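Local coordinates for protein enoyl-CoA hydratase (Mycobacterium avium, PDB 3OC7) that probably catalyses the addition of water to the double bond of enoyl-CoA thioesters in fatty acid metabolism, as other crotonase-family hydratases do, at residues G46-D49 with A50-P54; L100-A103 with I104-R108. One frame throughout, in Å; residues are numbered along the deposited sequence. Where two conformers were deposited one is given.

Contact 1. Residues G46-D49 with A50-P54; sequences GLRD and ASSDP
S52 turns its hydroxyl back along the helix onto the carbonyl of R48, one turn earlier. Its OG stands anti to its own carbonyl carbon and beside its backbone N (chi1 -64°), which swings the hydroxyl over the preceding turn, and in the conformer described, one of two, S52 OG donates to R48 O at 3.0 Å. The approach is from above the carbonyl plane, 39° out of it, so no lone pair is met squarely. S52 N reaches R48 O as well, at 3.1 Å, but from the opposite face of that plane; in this conformer the one oxygen is therefore gripped by two donors of a single residue. The CB of S52, which with CA links the two donors, lies 3.5 Å from R48 O. S51 directs its OG differently, anti to its backbone N, and only its CB comes up to the preceding turn, 3.7 Å from L47 O. On the buried flank the methyl of A50 sits 3.7 Å from G46 O and packs inward on A22, while L47 rests on L24, both on strand 21-26. D49 has its carboxylate held by Q45. A50 N to G46 O and S51 N to L47 O are regular helical bonds, and D53 N makes a weak one to A50 O. This is the C-terminal turn of an amphipathic helix in a beta-alpha-beta crossover, helix 37-52 linking strands 21-26 and 58-63.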
ATOM      1  N   GLY A  46     -20.421 -10.916  23.176  1.00 11.83           N
ATOM      2  CA  GLY A  46     -20.228 -12.061  22.264  1.00 11.50           C
ATOM      3  C   GLY A  46     -18.771 -12.380  21.942  1.00 11.63           C
ATOM      4  O   GLY A  46     -18.364 -13.553  21.896  1.00 11.86           O
ATOM      5  N   LEU A  47     -17.978 -11.340  21.687  1.00 11.34           N
ATOM      6  CA  LEU A  47     -16.532 -11.500  21.481  1.00 12.17           C
ATOM      7  C   LEU A  47     -15.827 -12.068  22.721  1.00 12.68           C
ATOM      8  O   LEU A  47     -14.931 -12.917  22.596  1.00 12.87           O
ATOM      9  CB  LEU A  47     -15.886 -10.168  21.033  1.00 12.29           C
ATOM     10  CG  LEU A  47     -16.245  -9.617  19.639  1.00 13.45           C
ATOM     11  CD1 LEU A  47     -15.955  -8.096  19.500  1.00 16.14           C
ATOM     12  CD2 LEU A  47     -15.542 -10.426  18.523  1.00 14.68           C
ATOM     13  N   ARG A  48     -16.255 -11.632  23.908  1.00 13.92           N
ATOM     14  CA  ARG A  48     -15.691 -12.141  25.161  1.00 15.78           C
ATOM     15  C   ARG A  48     -16.038 -13.634  25.351  1.00 15.19           C
ATOM     16  O   ARG A  48     -15.162 -14.445  25.708  1.00 16.26           O
ATOM     17  CB  ARG A  48     -16.175 -11.280  26.339  1.00 16.13           C
ATOM     18  CG  ARG A  48     -15.414 -11.504  27.640  1.00 20.08           C
ATOM     19  CD  ARG A  48     -15.705 -10.431  28.690  1.00 22.85           C
ATOM     20  NE  ARG A  48     -15.370  -9.059  28.281  1.00 24.10           N
ATOM     21  CZ  ARG A  48     -14.151  -8.520  28.339  1.00 25.35           C
ATOM     22  NH1 ARG A  48     -13.965  -7.261  27.955  1.00 26.25           N
ATOM     23  NH2 ARG A  48     -13.118  -9.225  28.781  1.00 25.24           N
ATOM     24  N   ASP A  49     -17.295 -14.000  25.086  1.00 15.27           N
ATOM     25  CA  ASP A  49     -17.738 -15.401  25.216  1.00 15.85           C
ATOM     26  C   ASP A  49     -16.963 -16.332  24.267  1.00 15.43           C
ATOM     27  O   ASP A  49     -16.563 -17.431  24.659  1.00 15.94           O
ATOM     28  CB  ASP A  49     -19.251 -15.530  24.973  1.00 15.74           C
ATOM     29  CG  ASP A  49     -20.106 -14.937  26.104  1.00 17.26           C
ATOM     30  OD1 ASP A  49     -19.599 -14.729  27.237  1.00 19.04           O
ATOM     31  OD2 ASP A  49     -21.310 -14.695  25.846  1.00 18.17           O
ATOM     32  N   ALA A  50     -16.745 -15.894  23.023  1.00 14.67           N
ATOM     33  CA  ALA A  50     -15.916 -16.661  22.082  1.00 14.65           C
ATOM     34  C   ALA A  50     -14.463 -16.858  22.549  1.00 14.79           C
ATOM     35  O   ALA A  50     -13.950 -17.982  22.499  1.00 15.52           O
ATOM     36  CB  ALA A  50     -15.945 -16.021  20.688  1.00 14.01           C
ATOM     37  N   SER A  51     -13.791 -15.789  22.987  1.00 15.39           N
ATOM     38  CA  SER A  51     -12.395 -15.886  23.455  1.00 16.24           C
ATOM     39  C   SER A  51     -12.215 -16.797  24.687  1.00 17.51           C
ATOM     40  O   SER A  51     -11.171 -17.456  24.821  1.00 17.41           O
ATOM     41  CB  SER A  51     -11.820 -14.486  23.718  1.00 16.18           C
ATOM     42  OG  SER A  51     -10.413 -14.534  23.978  1.00 17.82           O
ATOM     43  N   SER A  52     -13.235 -16.827  25.553  1.00 18.38           N
ATOM     44  CA  SER A  52     -13.220 -17.599  26.804  0.70 19.60           C
ATOM     45  C   SER A  52     -13.333 -19.116  26.602  1.00 19.49           C
ATOM     46  O   SER A  52     -12.987 -19.895  27.498  1.00 20.58           O
ATOM     47  CB  SER A  52     -14.341 -17.120  27.732  0.70 19.84           C
ATOM     48  OG  SER A  52     -14.125 -15.779  28.127  0.70 21.01           O
ATOM     49  N   ASP A  53     -13.839 -19.536  25.439  1.00 19.72           N
ATOM     50  CA  ASP A  53     -14.029 -20.967  25.134  1.00 19.87           C
ATOM     51  C   ASP A  53     -12.782 -21.533  24.431  1.00 20.32           C
ATOM     52  O   ASP A  53     -12.493 -21.140  23.300  1.00 19.46           O
ATOM     53  CB  ASP A  53     -15.279 -21.161  24.256  1.00 19.92           C
ATOM     54  CG  ASP A  53     -15.598 -22.636  23.963  1.00 20.04           C
ATOM     55  OD1 ASP A  53     -14.771 -23.530  24.261  1.00 20.27           O
ATOM     56  OD2 ASP A  53     -16.689 -22.904  23.405  1.00 22.26           O
ATOM     57  N   PRO A  54     -12.043 -22.464  25.085  1.00 20.39           N
ATOM     58  CA  PRO A  54     -10.806 -23.010  24.487  1.00 20.61           C
ATOM     59  C   PRO A  54     -11.003 -23.791  23.174  1.00 19.83           C
ATOM     60  O   PRO A  54     -10.038 -23.972  22.428  1.00 20.55           O
ATOM     61  CB  PRO A  54     -10.264 -23.955  25.577  1.00 21.04           C
ATOM     62  CG  PRO A  54     -10.984 -23.594  26.820  1.00 21.70           C
ATOM     63  CD  PRO A  54     -12.316 -23.044  26.414  1.00 21.08           C
TER

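Contact 2. Residues L100-A103 with I104-R108; sequences LMRA and IVESR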
ATOM      1  N   LEU A 100     -15.300  -0.343  19.978  1.00 10.69           N
ATOM      2  CA  LEU A 100     -15.777  -1.574  19.348  1.00 10.09           C
ATOM      3  C   LEU A 100     -14.801  -2.080  18.288  1.00  9.74           C
ATOM      4  O   LEU A 100     -14.471  -3.274  18.266  1.00  9.02           O
ATOM      5  CB  LEU A 100     -17.209  -1.413  18.793  1.00 10.46           C
ATOM      6  CG  LEU A 100     -17.797  -2.620  18.035  1.00 12.22           C
ATOM      7  CD1 LEU A 100     -17.890  -3.866  18.938  1.00 13.98           C
ATOM      8  CD2 LEU A 100     -19.165  -2.226  17.457  1.00 14.55           C
ATOM      9  N   MET A 101     -14.356  -1.185  17.414  1.00  9.66           N
ATOM     10  CA  MET A 101     -13.321  -1.551  16.431  1.00  9.48           C
ATOM     11  C   MET A 101     -12.046  -2.075  17.094  1.00  9.48           C
ATOM     12  O   MET A 101     -11.480  -3.104  16.673  1.00  9.21           O
ATOM     13  CB  MET A 101     -13.000  -0.361  15.503  1.00  9.30           C
ATOM     14  CG  MET A 101     -14.171   0.085  14.573  1.00  8.87           C
ATOM     15  SD  MET A 101     -13.649   1.316  13.331  1.00 14.89           S
ATOM     16  CE  MET A 101     -13.018   2.633  14.413  1.00 13.29           C
ATOM     17  N   ARG A 102     -11.607  -1.398  18.151  1.00 10.51           N
ATOM     18  CA  ARG A 102     -10.402  -1.796  18.896  1.00 10.86           C
ATOM     19  C   ARG A 102     -10.516  -3.201  19.559  1.00 10.66           C
ATOM     20  O   ARG A 102      -9.530  -3.959  19.577  1.00 10.77           O
ATOM     21  CB  ARG A 102      -9.979  -0.714  19.922  1.00 11.36           C
ATOM     22  CG  ARG A 102      -8.568  -0.937  20.501  1.00 13.42           C
ATOM     23  CD  ARG A 102      -7.976   0.252  21.290  1.00 16.13           C
ATOM     24  NE  ARG A 102      -6.556  -0.010  21.584  1.00 16.87           N
ATOM     25  CZ  ARG A 102      -5.599   0.905  21.689  1.00 16.56           C
ATOM     26  NH1 ARG A 102      -5.864   2.208  21.551  1.00 17.04           N
ATOM     27  NH2 ARG A 102      -4.354   0.506  21.953  1.00 19.28           N
ATOM     28  N   ALA A 103     -11.706  -3.548  20.068  1.00 10.76           N
ATOM     29  CA  ALA A 103     -11.961  -4.887  20.643  1.00 10.84           C
ATOM     30  C   ALA A 103     -11.767  -6.006  19.598  1.00 10.25           C
ATOM     31  O   ALA A 103     -11.170  -7.054  19.886  1.00 10.91           O
ATOM     32  CB  ALA A 103     -13.361  -4.978  21.282  1.00 11.46           C
ATOM     33  N   ILE A 104     -12.250  -5.767  18.370  1.00  8.75           N
ATOM     34  CA  ILE A 104     -12.077  -6.730  17.263  1.00  9.41           C
ATOM     35  C   ILE A 104     -10.568  -6.861  16.928  1.00  8.38           C
ATOM     36  O   ILE A 104     -10.028  -7.977  16.825  1.00  9.03           O
ATOM     37  CB  ILE A 104     -12.913  -6.312  15.993  1.00  8.26           C
ATOM     38  CG1 ILE A 104     -14.426  -6.393  16.268  1.00  9.98           C
ATOM     39  CG2 ILE A 104     -12.521  -7.164  14.755  1.00 10.40           C
ATOM     40  CD1 ILE A 104     -15.276  -5.730  15.207  1.00 10.89           C
ATOM     41  N   VAL A 105      -9.877  -5.726  16.775  1.00  8.87           N
ATOM     42  CA  VAL A 105      -8.442  -5.710  16.427  1.00  9.31           C
ATOM     43  C   VAL A 105      -7.535  -6.370  17.508  1.00  9.88           C
ATOM     44  O   VAL A 105      -6.545  -7.056  17.148  1.00 10.00           O
ATOM     45  CB  VAL A 105      -7.967  -4.269  16.040  1.00  8.13           C
ATOM     46  CG1 VAL A 105      -6.477  -4.244  15.709  1.00  9.80           C
ATOM     47  CG2 VAL A 105      -8.729  -3.750  14.832  1.00  8.63           C
ATOM     48  N   GLU A 106      -7.877  -6.205  18.796  1.00 11.14           N
ATOM     49  CA  GLU A 106      -7.073  -6.741  19.929  1.00 11.37           C
ATOM     50  C   GLU A 106      -7.272  -8.248  20.212  1.00 11.49           C
ATOM     51  O   GLU A 106      -6.481  -8.846  20.954  1.00 12.40           O
ATOM     52  CB  GLU A 106      -7.323  -5.937  21.233  1.00 12.63           C
ATOM     53  CG  GLU A 106      -6.688  -4.533  21.239  1.00 13.40           C
ATOM     54  CD  GLU A 106      -6.978  -3.724  22.520  1.00 16.46           C
ATOM     55  OE1 GLU A 106      -7.970  -4.019  23.208  1.00 19.70           O
ATOM     56  OE2 GLU A 106      -6.226  -2.772  22.821  1.00 17.87           O
ATOM     57  N   SER A 107      -8.347  -8.845  19.687  1.00 11.20           N
ATOM     58  CA  SER A 107      -8.715 -10.247  20.041  1.00 11.29           C
ATOM     59  C   SER A 107      -7.625 -11.286  19.683  1.00 11.69           C
ATOM     60  O   SER A 107      -6.971 -11.160  18.651  1.00 11.10           O
ATOM     61  CB  SER A 107     -10.028 -10.629  19.335  1.00 11.81           C
ATOM     62  OG  SER A 107     -10.472 -11.956  19.664  1.00 12.20           O
ATOM     63  N   ARG A 108      -7.450 -12.312  20.523  1.00 11.65           N
ATOM     64  CA  ARG A 108      -6.597 -13.490  20.200  1.00 11.92           C
ATOM     65  C   ARG A 108      -7.085 -14.242  18.955  1.00 11.11           C
ATOM     66  O   ARG A 108      -6.318 -14.990  18.338  1.00 11.33           O
ATOM     67  CB  ARG A 108      -6.484 -14.476  21.397  1.00 12.40           C
ATOM     68  CG  ARG A 108      -7.716 -15.395  21.605  1.00 13.99           C
ATOM     69  CD  ARG A 108      -7.547 -16.484  22.712  1.00 14.54           C
ATOM     70  NE  ARG A 108      -8.746 -17.327  22.873  1.00 16.90           N
ATOM     71  CZ  ARG A 108      -9.009 -18.436  22.181  1.00 17.70           C
ATOM     72  NH1 ARG A 108      -8.182 -18.853  21.224  1.00 18.43           N
ATOM     73  NH2 ARG A 108     -10.122 -19.127  22.435  1.00 18.92           N
TER
HETATM   74  O   HOH W   1      -3.557  -2.514  22.579  1.00 26.01           O
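The last turns of helix 86-106 carry an i to i+4 salt bridge on their outer flank, between R102 and E106. R102 NE donates to E106 OE2 at 3.0 Å, with an N-H...O angle of 153°. The arginine runs extended from CG to NE after leaving the backbone with CG anti to its N (chi1 -167°), and E106 comes across it with its carboxylate plane turned 68° from the guanidinium. OE2 lies at the guanidinium edge, near its plane, yet NE meets this oxygen from above the carboxylate plane. A water bridges the two groups: it donates to E106 OE2 at 2.7 Å and accepts from R102 NH2 at 3.2 Å. A second carboxylate, D231, forms a salt bridge with NH2, tying this turn to helix 212-245 of the crotonase fold. The aliphatic parts meet as well, E106 CG lying 4.1 Å from R102 CG. At the backbone, E106 N donates to R102 O at 2.9 Å, and the CG of E106 lies against that oxygen. Of the buried residues, I104 sets CG1 beside its backbone N, bringing that carbon to 3.7 Å from L100 O, and V105 CG2 lies 3.4 Å from M101 O. I104 packs on A129 of helix 123-129, V105 on T223 and L227 of helix 212-245. At the helix end S107 N bonds weakly to A103 O, and S107 OG is hydrogen-bonded to L109 N.

Both contacts are C-terminal helix turns, yet contact 1 lies farther out, its centre about 19 Å from the chain centre against about 11 Å for contact 2. Contact 1 has its buried flank on strand 21-26; contact 2 sits among helices 37-52, 123-129, 156-159 and 212-245, with four of its touching residues buried. The polar chemistry differs too: a neutral hydroxyl folds back on the main chain in 46-54, whereas opposite charges and a water meet in 100-108. The two turns also touch, with L47 CD1 4.0 Å from I104 CG1, and R108 NH2 probably hydrogen-bonded to S51 O at 3.1 Å.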